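Local coordinates for protein FACT complex subunit SPT16 (Ashbya gossypii, PDB 6A8M) that probably serves as a histone chaperone subunit of the FACT complex, reorganising nucleosomes during transcription, replication and repair, represented here by its N-terminal peptidase-like region, at residues A183-K194 / E238-F249; Q325-L333 / L417-P428. All blocks are in the same frame, centred on the assembly; numbering follows the deposited sequence.

Overall arrangement
Interactions 1 and 2 illustrate how two contacts can be joined through one strand, 412-424, which belongs to interaction 2 and is touched on its other face by the helix of interaction 1. Both belong to the peptidase-like part of the chain, their centres about 20 Å apart and each about 17 Å from the centre of the chain. Helix 179-208 receives the turn of 238-249 on one flank in interaction 1, and on another it meets strand 412-424, where S189 OG packs 3.4 Å from T420 CG2 and L185 CD1 lies 3.7 Å from Q422 OE1. The alternate residues D419 and V421 point the other way, to helix 312-332, and form interaction 2. The strand is thus sandwiched between two helices.

Interaction 1. Residues A183-K194 / E238-F249; sequences AYLQVSSRGSDK and ELTPLCPKGEKF
L242 lies over one face of the R190 guanidinium, its CD1 centred 3.7 Å above the plane, while E238 comes to the edge, where R190 NH1 gives E238 OE1 a salt-bridging hydrogen bond of 2.8 Å. That bond is bent, 139° at the hydrogen, and meets the oxygen on its anti side, with the two flat groups turned 55° apart. The Y184 ring has the E247 carboxylate at its edge. Y184 OH donates to E247 OE2 at a modelled 2.4 Å, a doubtfully short length; K296 NZ is hydrogen-bonded to Y184 OH and forms a salt bridge with E247 OE1. P244 CD approaches the same ring obliquely, 3.4 Å from Y184 CE1. On F249, L239 CD1 covers one face and V187 CG1 comes in obliquely.

In the pita-bread fold of the M24 family, to which this domain belongs, helices flank a curved sheet. Here helix 179-208 rests on strands 285-295 and 298-308, with S188 and S192 bonded to S300, and its other flank takes the short 3-10 turn that follows helix 236-239. V187 CG2 nestles against that turn, 3.7 Å from L242 CB, with C243 SG alongside. With CG anti to the backbone N (chi1 -174°), R190 sets CG 3.5 Å from L239 CD2, and bends at the second and third torsions swing the guanidinium to E238. A leucine in place of R190 would probably leave E238 OE1 without this charged mate and strip L242 CD1 of the flat surface beneath it. A water donates to E238 O and accepts a weak bond from R190 NH1.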
loop_
_atom_site.group_PDB
_atom_site.type_symbol
_atom_site.label_atom_id
_atom_site.label_comp_id
_atom_site.label_asym_id
_atom_site.label_seq_id
_atom_site.Cartn_x
_atom_site.Cartn_y
_atom_site.Cartn_z
ATOM N N ALA A 183 8.710 -9.942 -6.182
ATOM C CA ALA A 183 9.966 -10.062 -5.446
ATOM C C ALA A 183 10.106 -8.934 -4.430
ATOM O O ALA A 183 10.450 -9.176 -3.268
ATOM C CB ALA A 183 11.151 -10.071 -6.417
ATOM N N TYR A 184 9.800 -7.696 -4.830
ATOM C CA TYR A 184 9.901 -6.601 -3.865
ATOM C C TYR A 184 8.940 -6.803 -2.702
ATOM O O TYR A 184 9.267 -6.467 -1.555
ATOM C CB TYR A 184 9.648 -5.256 -4.537
ATOM C CG TYR A 184 10.652 -4.916 -5.620
ATOM C CD1 TYR A 184 11.996 -5.304 -5.520
ATOM C CD2 TYR A 184 10.253 -4.184 -6.733
ATOM C CE1 TYR A 184 12.898 -4.990 -6.525
ATOM C CE2 TYR A 184 11.153 -3.842 -7.731
ATOM C CZ TYR A 184 12.472 -4.250 -7.623
ATOM O OH TYR A 184 13.352 -3.920 -8.632
ATOM N N LEU A 185 7.734 -7.321 -2.978
ATOM C CA LEU A 185 6.788 -7.604 -1.902
ATOM C C LEU A 185 7.306 -8.694 -0.966
ATOM O O LEU A 185 7.038 -8.648 0.244
ATOM C CB LEU A 185 5.423 -8.015 -2.481
ATOM C CG LEU A 185 4.670 -6.842 -3.097
ATOM C CD1 LEU A 185 3.604 -7.389 -4.050
ATOM C CD2 LEU A 185 3.999 -6.017 -2.039
ATOM N N GLN A 186 8.041 -9.681 -1.488
ATOM C CA GLN A 186 8.607 -10.682 -0.586
ATOM C C GLN A 186 9.733 -10.089 0.258
ATOM O O GLN A 186 9.868 -10.418 1.443
ATOM C CB GLN A 186 9.091 -11.911 -1.370
ATOM C CG GLN A 186 9.716 -12.985 -0.471
ATOM C CD GLN A 186 8.726 -13.650 0.480
ATOM O OE1 GLN A 186 8.168 -14.716 0.168
ATOM N NE2 GLN A 186 8.547 -13.056 1.675
ATOM N N VAL A 187 10.562 -9.223 -0.331
ATOM C CA VAL A 187 11.610 -8.571 0.450
ATOM C C VAL A 187 10.976 -7.749 1.556
ATOM O O VAL A 187 11.345 -7.861 2.730
ATOM C CB VAL A 187 12.499 -7.690 -0.446
ATOM C CG1 VAL A 187 13.496 -6.903 0.404
ATOM C CG2 VAL A 187 13.271 -8.539 -1.470
ATOM N N SER A 188 9.998 -6.922 1.184
ATOM C CA SER A 188 9.295 -6.089 2.156
ATOM C C SER A 188 8.709 -6.930 3.281
ATOM O O SER A 188 8.832 -6.583 4.468
ATOM C CB SER A 188 8.185 -5.322 1.446
ATOM O OG SER A 188 7.469 -4.545 2.384
ATOM N N SER A 189 8.032 -8.026 2.920
ATOM C CA SER A 189 7.386 -8.878 3.913
ATOM C C SER A 189 8.404 -9.497 4.859
ATOM O O SER A 189 8.158 -9.595 6.073
ATOM C CB SER A 189 6.569 -9.984 3.230
ATOM O OG SER A 189 5.448 -9.436 2.529
ATOM N N ARG A 190 9.559 -9.922 4.334
ATOM C CA ARG A 190 10.574 -10.456 5.232
ATOM C C ARG A 190 11.097 -9.357 6.146
ATOM O O ARG A 190 11.356 -9.598 7.325
ATOM C CB ARG A 190 11.716 -11.100 4.453
ATOM C CG ARG A 190 12.747 -11.805 5.371
ATOM C CD ARG A 190 12.167 -13.063 5.963
ATOM N NE ARG A 190 11.933 -14.064 4.921
ATOM C CZ ARG A 190 12.885 -14.823 4.371
ATOM N NH1 ARG A 190 14.150 -14.718 4.763
ATOM N NH2 ARG A 190 12.571 -15.700 3.425
ATOM N N GLY A 191 11.192 -8.127 5.634
ATOM C CA GLY A 191 11.482 -7.002 6.513
ATOM C C GLY A 191 10.451 -6.847 7.618
ATOM O O GLY A 191 10.799 -6.674 8.786
ATOM N N SER A 192 9.161 -6.923 7.268
ATOM C CA SER A 192 8.128 -6.837 8.301
ATOM C C SER A 192 8.311 -7.925 9.353
ATOM O O SER A 192 8.152 -7.667 10.552
ATOM C CB SER A 192 6.742 -6.929 7.671
ATOM O OG SER A 192 6.456 -5.742 6.956
ATOM N N ASP A 193 8.595 -9.157 8.916
ATOM C CA ASP A 193 8.912 -10.249 9.832
ATOM C C ASP A 193 10.016 -9.862 10.812
ATOM O O ASP A 193 9.911 -10.128 12.013
ATOM C CB ASP A 193 9.376 -11.488 9.057
ATOM C CG ASP A 193 8.248 -12.292 8.435
ATOM O OD1 ASP A 193 7.062 -12.069 8.758
ATOM O OD2 ASP A 193 8.594 -13.174 7.618
ATOM N N LYS A 194 11.109 -9.273 10.307
ATOM C CA LYS A 194 12.248 -8.971 11.174
ATOM C C LYS A 194 11.872 -7.963 12.245
ATOM O O LYS A 194 12.312 -8.076 13.393
ATOM C CB LYS A 194 13.414 -8.414 10.366
ATOM C CG LYS A 194 14.027 -9.397 9.407
ATOM C CD LYS A 194 14.543 -10.593 10.156
ATOM C CE LYS A 194 15.620 -11.259 9.371
ATOM N NZ LYS A 194 16.242 -12.330 10.197
ATOM N N GLU A 238 19.520 -12.563 4.159
ATOM C CA GLU A 238 18.153 -13.049 4.118
ATOM C C GLU A 238 17.391 -12.447 2.951
ATOM O O GLU A 238 16.485 -13.094 2.411
ATOM C CB GLU A 238 17.415 -12.730 5.415
ATOM C CG GLU A 238 17.848 -13.520 6.612
ATOM C CD GLU A 238 16.695 -13.824 7.531
ATOM O OE1 GLU A 238 15.546 -13.955 7.041
ATOM O OE2 GLU A 238 16.928 -13.928 8.748
ATOM N N LEU A 239 17.733 -11.211 2.568
ATOM C CA LEU A 239 16.892 -10.421 1.675
ATOM C C LEU A 239 17.380 -10.376 0.231
ATOM O O LEU A 239 16.546 -10.310 -0.682
ATOM C CB LEU A 239 16.766 -8.987 2.200
ATOM C CG LEU A 239 16.207 -8.826 3.616
ATOM C CD1 LEU A 239 15.974 -7.350 3.903
ATOM C CD2 LEU A 239 14.918 -9.596 3.798
ATOM N N THR A 240 18.691 -10.378 -0.004
ATOM C CA THR A 240 19.187 -10.339 -1.377
ATOM C C THR A 240 18.694 -11.516 -2.217
ATOM O O THR A 240 18.349 -11.291 -3.391
ATOM C CB THR A 240 20.725 -10.267 -1.401
ATOM O OG1 THR A 240 21.175 -8.924 -1.167
ATOM C CG2 THR A 240 21.245 -10.708 -2.762
ATOM N N PRO A 241 18.601 -12.751 -1.711
ATOM C CA PRO A 241 18.060 -13.831 -2.558
ATOM C C PRO A 241 16.580 -13.670 -2.889
ATOM O O PRO A 241 16.098 -14.321 -3.823
ATOM C CB PRO A 241 18.324 -15.099 -1.734
ATOM C CG PRO A 241 18.565 -14.633 -0.338
ATOM C CD PRO A 241 19.187 -13.286 -0.461
ATOM N N LEU A 242 15.844 -12.833 -2.159
ATOM C CA LEU A 242 14.458 -12.557 -2.486
ATOM C C LEU A 242 14.299 -11.410 -3.480
ATOM O O LEU A 242 13.196 -11.212 -4.001
ATOM C CB LEU A 242 13.683 -12.242 -1.205
ATOM C CG LEU A 242 13.761 -13.263 -0.065
ATOM C CD1 LEU A 242 13.160 -12.702 1.243
ATOM C CD2 LEU A 242 13.106 -14.595 -0.430
ATOM N N CYS A 243 15.359 -10.650 -3.745
ATOM C CA CYS A 243 15.295 -9.597 -4.741
ATOM C C CYS A 243 15.272 -10.204 -6.140
ATOM O O CYS A 243 15.619 -11.370 -6.323
ATOM C CB CYS A 243 16.494 -8.659 -4.604
ATOM S SG CYS A 243 16.501 -7.703 -3.075
ATOM N N PRO A 244 14.870 -9.429 -7.146
ATOM C CA PRO A 244 14.870 -9.955 -8.514
ATOM C C PRO A 244 16.256 -10.378 -8.974
ATOM O O PRO A 244 17.284 -10.013 -8.393
ATOM C CB PRO A 244 14.346 -8.777 -9.349
ATOM C CG PRO A 244 13.571 -7.967 -8.421
ATOM C CD PRO A 244 14.245 -8.100 -7.075
ATOM N N LYS A 245 16.270 -11.173 -10.045
ATOM C CA LYS A 245 17.524 -11.586 -10.664
ATOM C C LYS A 245 18.346 -10.366 -11.056
ATOM O O LYS A 245 17.823 -9.412 -11.638
ATOM C CB LYS A 245 17.253 -12.455 -11.890
ATOM N N GLY A 246 19.631 -10.389 -10.708
ATOM C CA GLY A 246 20.527 -9.286 -10.993
ATOM C C GLY A 246 20.470 -8.130 -10.014
ATOM O O GLY A 246 21.185 -7.141 -10.212
ATOM N N GLU A 247 19.638 -8.214 -8.978
ATOM C CA GLU A 247 19.497 -7.164 -7.976
ATOM C C GLU A 247 19.936 -7.664 -6.611
ATOM O O GLU A 247 19.731 -8.830 -6.267
ATOM C CB GLU A 247 18.035 -6.688 -7.852
ATOM C CG GLU A 247 17.572 -5.740 -8.920
ATOM C CD GLU A 247 16.247 -5.071 -8.564
ATOM O OE1 GLU A 247 16.083 -4.593 -7.417
ATOM O OE2 GLU A 247 15.368 -5.019 -9.436
ATOM N N LYS A 248 20.505 -6.757 -5.821
ATOM C CA LYS A 248 20.873 -6.992 -4.435
ATOM C C LYS A 248 20.008 -6.132 -3.520
ATOM O O LYS A 248 19.440 -5.126 -3.943
ATOM C CB LYS A 248 22.350 -6.665 -4.190
ATOM N N PHE A 249 19.930 -6.526 -2.249
ATOM C CA PHE A 249 19.222 -5.707 -1.270
ATOM C C PHE A 249 19.930 -4.366 -1.103
ATOM O O PHE A 249 21.155 -4.314 -0.944
ATOM C CB PHE A 249 19.139 -6.436 0.073
ATOM C CG PHE A 249 18.502 -5.615 1.182
ATOM C CD1 PHE A 249 17.207 -5.153 1.068
ATOM C CD2 PHE A 249 19.205 -5.334 2.342
ATOM C CE1 PHE A 249 16.613 -4.393 2.080
ATOM C CE2 PHE A 249 18.620 -4.593 3.370
ATOM C CZ PHE A 249 17.337 -4.120 3.245
HETATM O O HOH W 1 15.710 -15.598 1.997
#

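Interaction 2. Residues Q325-L333 / L417-P428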
loop_
_atom_site.group_PDB
_atom_site.type_symbol
_atom_site.label_atom_id
_atom_site.label_comp_id
_atom_site.label_asym_id
_atom_site.label_seq_id
_atom_site.Cartn_x
_atom_site.Cartn_y
_atom_site.Cartn_z
ATOM N N GLN A 325 -8.289 -17.258 9.960
ATOM C CA GLN A 325 -7.352 -16.757 8.957
ATOM C C GLN A 325 -7.031 -17.839 7.940
ATOM O O GLN A 325 -6.985 -17.579 6.732
ATOM C CB GLN A 325 -6.063 -16.256 9.620
ATOM C CG GLN A 325 -5.195 -15.477 8.615
ATOM C CD GLN A 325 -3.734 -15.375 9.001
ATOM O OE1 GLN A 325 -3.096 -16.373 9.364
ATOM N NE2 GLN A 325 -3.186 -14.170 8.890
ATOM N N GLU A 326 -6.822 -19.063 8.415
ATOM C CA GLU A 326 -6.546 -20.173 7.512
ATOM C C GLU A 326 -7.705 -20.400 6.548
ATOM O O GLU A 326 -7.490 -20.629 5.351
ATOM C CB GLU A 326 -6.255 -21.436 8.327
ATOM C CG GLU A 326 -6.071 -22.693 7.490
ATOM C CD GLU A 326 -4.799 -22.671 6.659
ATOM O OE1 GLU A 326 -3.809 -22.047 7.090
ATOM O OE2 GLU A 326 -4.796 -23.276 5.566
ATOM N N GLU A 327 -8.943 -20.334 7.052
ATOM C CA GLU A 327 -10.111 -20.464 6.183
ATOM C C GLU A 327 -10.110 -19.390 5.104
ATOM O O GLU A 327 -10.399 -19.670 3.937
ATOM C CB GLU A 327 -11.386 -20.400 7.032
ATOM C CG GLU A 327 -12.695 -20.117 6.268
ATOM C CD GLU A 327 -13.177 -21.263 5.386
ATOM O OE1 GLU A 327 -12.565 -22.347 5.408
ATOM O OE2 GLU A 327 -14.188 -21.083 4.664
ATOM N N ILE A 328 -9.787 -18.151 5.473
ATOM C CA ILE A 328 -9.734 -17.076 4.488
ATOM C C ILE A 328 -8.615 -17.333 3.483
ATOM O O ILE A 328 -8.834 -17.313 2.268
ATOM C CB ILE A 328 -9.560 -15.716 5.190
ATOM C CG1 ILE A 328 -10.787 -15.410 6.023
ATOM C CG2 ILE A 328 -9.355 -14.590 4.189
ATOM C CD1 ILE A 328 -10.560 -14.251 6.940
ATOM N N ILE A 329 -7.406 -17.611 3.978
ATOM C CA ILE A 329 -6.245 -17.667 3.088
ATOM C C ILE A 329 -6.331 -18.865 2.155
ATOM O O ILE A 329 -6.109 -18.746 0.942
ATOM C CB ILE A 329 -4.942 -17.685 3.903
ATOM C CG1 ILE A 329 -4.714 -16.318 4.562
ATOM C CG2 ILE A 329 -3.768 -18.118 2.999
ATOM C CD1 ILE A 329 -3.542 -16.252 5.554
ATOM N N ASN A 330 -6.659 -20.035 2.687
ATOM C CA ASN A 330 -6.527 -21.247 1.900
ATOM C C ASN A 330 -7.856 -21.792 1.389
ATOM O O ASN A 330 -7.863 -22.757 0.613
ATOM C CB ASN A 330 -5.745 -22.290 2.711
ATOM C CG ASN A 330 -4.237 -21.975 2.729
ATOM O OD1 ASN A 330 -3.634 -21.765 1.672
ATOM N ND2 ASN A 330 -3.645 -21.892 3.915
ATOM N N ASN A 331 -8.976 -21.165 1.739
ATOM C CA ASN A 331 -10.247 -21.568 1.168
ATOM C C ASN A 331 -10.965 -20.462 0.409
ATOM O O ASN A 331 -11.480 -20.717 -0.673
ATOM C CB ASN A 331 -11.162 -22.109 2.262
ATOM C CG ASN A 331 -12.331 -22.858 1.699
ATOM O OD1 ASN A 331 -12.182 -23.616 0.739
ATOM N ND2 ASN A 331 -13.510 -22.639 2.266
ATOM N N LEU A 332 -11.020 -19.238 0.937
ATOM C CA LEU A 332 -11.858 -18.207 0.322
ATOM C C LEU A 332 -11.118 -17.339 -0.684
ATOM O O LEU A 332 -11.751 -16.757 -1.573
ATOM C CB LEU A 332 -12.464 -17.319 1.412
ATOM C CG LEU A 332 -13.358 -18.075 2.388
ATOM C CD1 LEU A 332 -13.710 -17.212 3.579
ATOM C CD2 LEU A 332 -14.620 -18.550 1.678
ATOM N N LEU A 333 -9.802 -17.208 -0.557
ATOM C CA LEU A 333 -9.018 -16.359 -1.449
ATOM C C LEU A 333 -8.821 -17.081 -2.778
ATOM O O LEU A 333 -7.848 -17.801 -2.977
ATOM C CB LEU A 333 -7.687 -16.024 -0.801
ATOM C CG LEU A 333 -7.359 -14.613 -0.374
ATOM C CD1 LEU A 333 -5.872 -14.525 -0.128
ATOM C CD2 LEU A 333 -7.842 -13.579 -1.407
ATOM N N LEU A 417 -4.888 -10.371 13.889
ATOM C CA LEU A 417 -3.875 -11.127 13.169
ATOM C C LEU A 417 -3.860 -10.625 11.738
ATOM O O LEU A 417 -4.926 -10.495 11.136
ATOM C CB LEU A 417 -4.222 -12.622 13.196
ATOM C CG LEU A 417 -3.203 -13.608 12.645
ATOM C CD1 LEU A 417 -1.960 -13.620 13.543
ATOM C CD2 LEU A 417 -3.825 -14.998 12.543
ATOM N N ALA A 418 -2.671 -10.365 11.189
ATOM C CA ALA A 418 -2.575 -9.963 9.788
ATOM C C ALA A 418 -1.343 -10.582 9.150
ATOM O O ALA A 418 -0.303 -10.724 9.791
ATOM C CB ALA A 418 -2.535 -8.420 9.632
ATOM N N ASP A 419 -1.465 -10.934 7.866
ATOM C CA ASP A 419 -0.345 -11.432 7.089
ATOM C C ASP A 419 -0.469 -10.934 5.660
ATOM O O ASP A 419 -1.565 -10.628 5.182
ATOM C CB ASP A 419 -0.271 -12.971 7.107
ATOM C CG ASP A 419 0.344 -13.494 8.392
ATOM O OD1 ASP A 419 1.562 -13.320 8.569
ATOM O OD2 ASP A 419 -0.389 -14.054 9.228
ATOM N N THR A 420 0.672 -10.880 4.977
ATOM C CA THR A 420 0.716 -10.506 3.567
ATOM C C THR A 420 0.641 -11.767 2.712
ATOM O O THR A 420 1.395 -12.718 2.931
ATOM C CB THR A 420 1.991 -9.716 3.298
ATOM O OG1 THR A 420 1.989 -8.572 4.169
ATOM C CG2 THR A 420 2.079 -9.259 1.848
ATOM N N VAL A 421 -0.293 -11.790 1.768
ATOM C CA VAL A 421 -0.579 -12.990 0.984
ATOM C C VAL A 421 -0.524 -12.644 -0.498
ATOM O O VAL A 421 -1.213 -11.722 -0.948
ATOM C CB VAL A 421 -1.957 -13.584 1.331
ATOM C CG1 VAL A 421 -2.212 -14.852 0.492
ATOM C CG2 VAL A 421 -2.080 -13.873 2.841
ATOM N N GLN A 422 0.259 -13.403 -1.249
ATOM C CA GLN A 422 0.441 -13.222 -2.678
ATOM C C GLN A 422 -0.310 -14.317 -3.418
ATOM O O GLN A 422 -0.106 -15.497 -3.141
ATOM C CB GLN A 422 1.927 -13.292 -3.033
ATOM C CG GLN A 422 2.196 -13.264 -4.515
ATOM C CD GLN A 422 1.951 -11.887 -5.114
ATOM O OE1 GLN A 422 2.495 -10.883 -4.641
ATOM N NE2 GLN A 422 1.133 -11.831 -6.154
ATOM N N LEU A 423 -1.159 -13.940 -4.374
ATOM C CA LEU A 423 -1.746 -14.934 -5.272
ATOM C C LEU A 423 -0.725 -15.282 -6.335
ATOM O O LEU A 423 -0.270 -14.393 -7.061
ATOM C CB LEU A 423 -3.018 -14.405 -5.936
ATOM C CG LEU A 423 -4.362 -14.582 -5.234
ATOM C CD1 LEU A 423 -4.720 -16.072 -5.074
ATOM C CD2 LEU A 423 -4.328 -13.888 -3.900
ATOM N N THR A 424 -0.371 -16.563 -6.436
ATOM C CA THR A 424 0.487 -17.072 -7.496
ATOM C C THR A 424 -0.236 -18.156 -8.287
ATOM O O THR A 424 -1.339 -18.593 -7.937
ATOM C CB THR A 424 1.794 -17.647 -6.934
ATOM O OG1 THR A 424 1.529 -18.919 -6.343
ATOM C CG2 THR A 424 2.356 -16.722 -5.868
ATOM N N SER A 425 0.405 -18.601 -9.371
ATOM C CA SER A 425 -0.191 -19.687 -10.147
ATOM C C SER A 425 -0.327 -20.949 -9.303
ATOM O O SER A 425 -1.229 -21.760 -9.539
ATOM C CB SER A 425 0.636 -19.967 -11.410
ATOM O OG SER A 425 0.657 -18.845 -12.279
ATOM N N GLY A 426 0.546 -21.124 -8.311
ATOM C CA GLY A 426 0.457 -22.235 -7.386
ATOM C C GLY A 426 -0.496 -22.027 -6.242
ATOM O O GLY A 426 -0.615 -22.894 -5.367
ATOM N N GLY A 427 -1.196 -20.897 -6.232
ATOM C CA GLY A 427 -2.148 -20.588 -5.197
ATOM C C GLY A 427 -1.644 -19.484 -4.296
ATOM O O GLY A 427 -0.611 -18.858 -4.555
ATOM N N PRO A 428 -2.378 -19.218 -3.223
ATOM C CA PRO A 428 -1.954 -18.172 -2.288
ATOM C C PRO A 428 -0.661 -18.570 -1.604
ATOM O O PRO A 428 -0.444 -19.737 -1.276
ATOM C CB PRO A 428 -3.116 -18.080 -1.290
ATOM C CG PRO A 428 -3.855 -19.370 -1.428
ATOM C CD PRO A 428 -3.649 -19.849 -2.831
HETATM O O HOH W 2 -4.994 -12.315 8.817
HETATM O O HOH W 3 -0.864 -21.033 1.143
#
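Q325 and D419 make the direct polar link between helix and strand. Q325 NE2 donates to D419 OD2 over 2.8 Å in a nearly straight bond (168°), lying in the amide plane and using the anti lone pair of the carboxylate. With CG anti to the backbone N and the rest of the chain extended, the amide reaches the strand. D419 is held further by R304, T432 and K436, and K436 also bonds Q325 OE1, so a buried carboxylate is probably balanced by two positive charges.

Two waters add indirect links. One accepts from Q325 NE2 at 2.6 Å and donates to L417 O; the other donates to both N330 OD1 and P428 O.

This pairing is the helix-on-sheet layer of the pita-bread fold: the axes of helix 325-332 and strand 417-424 run 11° from parallel and 10.6 Å apart at their closest.

Among the apolar contacts, V421 spreads its methyls to two partners, CG1 being anti to the backbone N (chi1 -180°): CG2 meets I329 CD1 at 3.9 Å, and CG1 meets L333 CD1 at 3.7 Å. That same L333 methyl also touches L423 CD2, 4.1 Å away, L333 following the wider pi-type turn at the helix end.

Carbon also meets polar atoms in van der Waals contact. L417 CD2 lies against Q325 OE1 and CD, the side chains crossing at about a right angle, and P428 CG comes within 3.3 Å of I329 O.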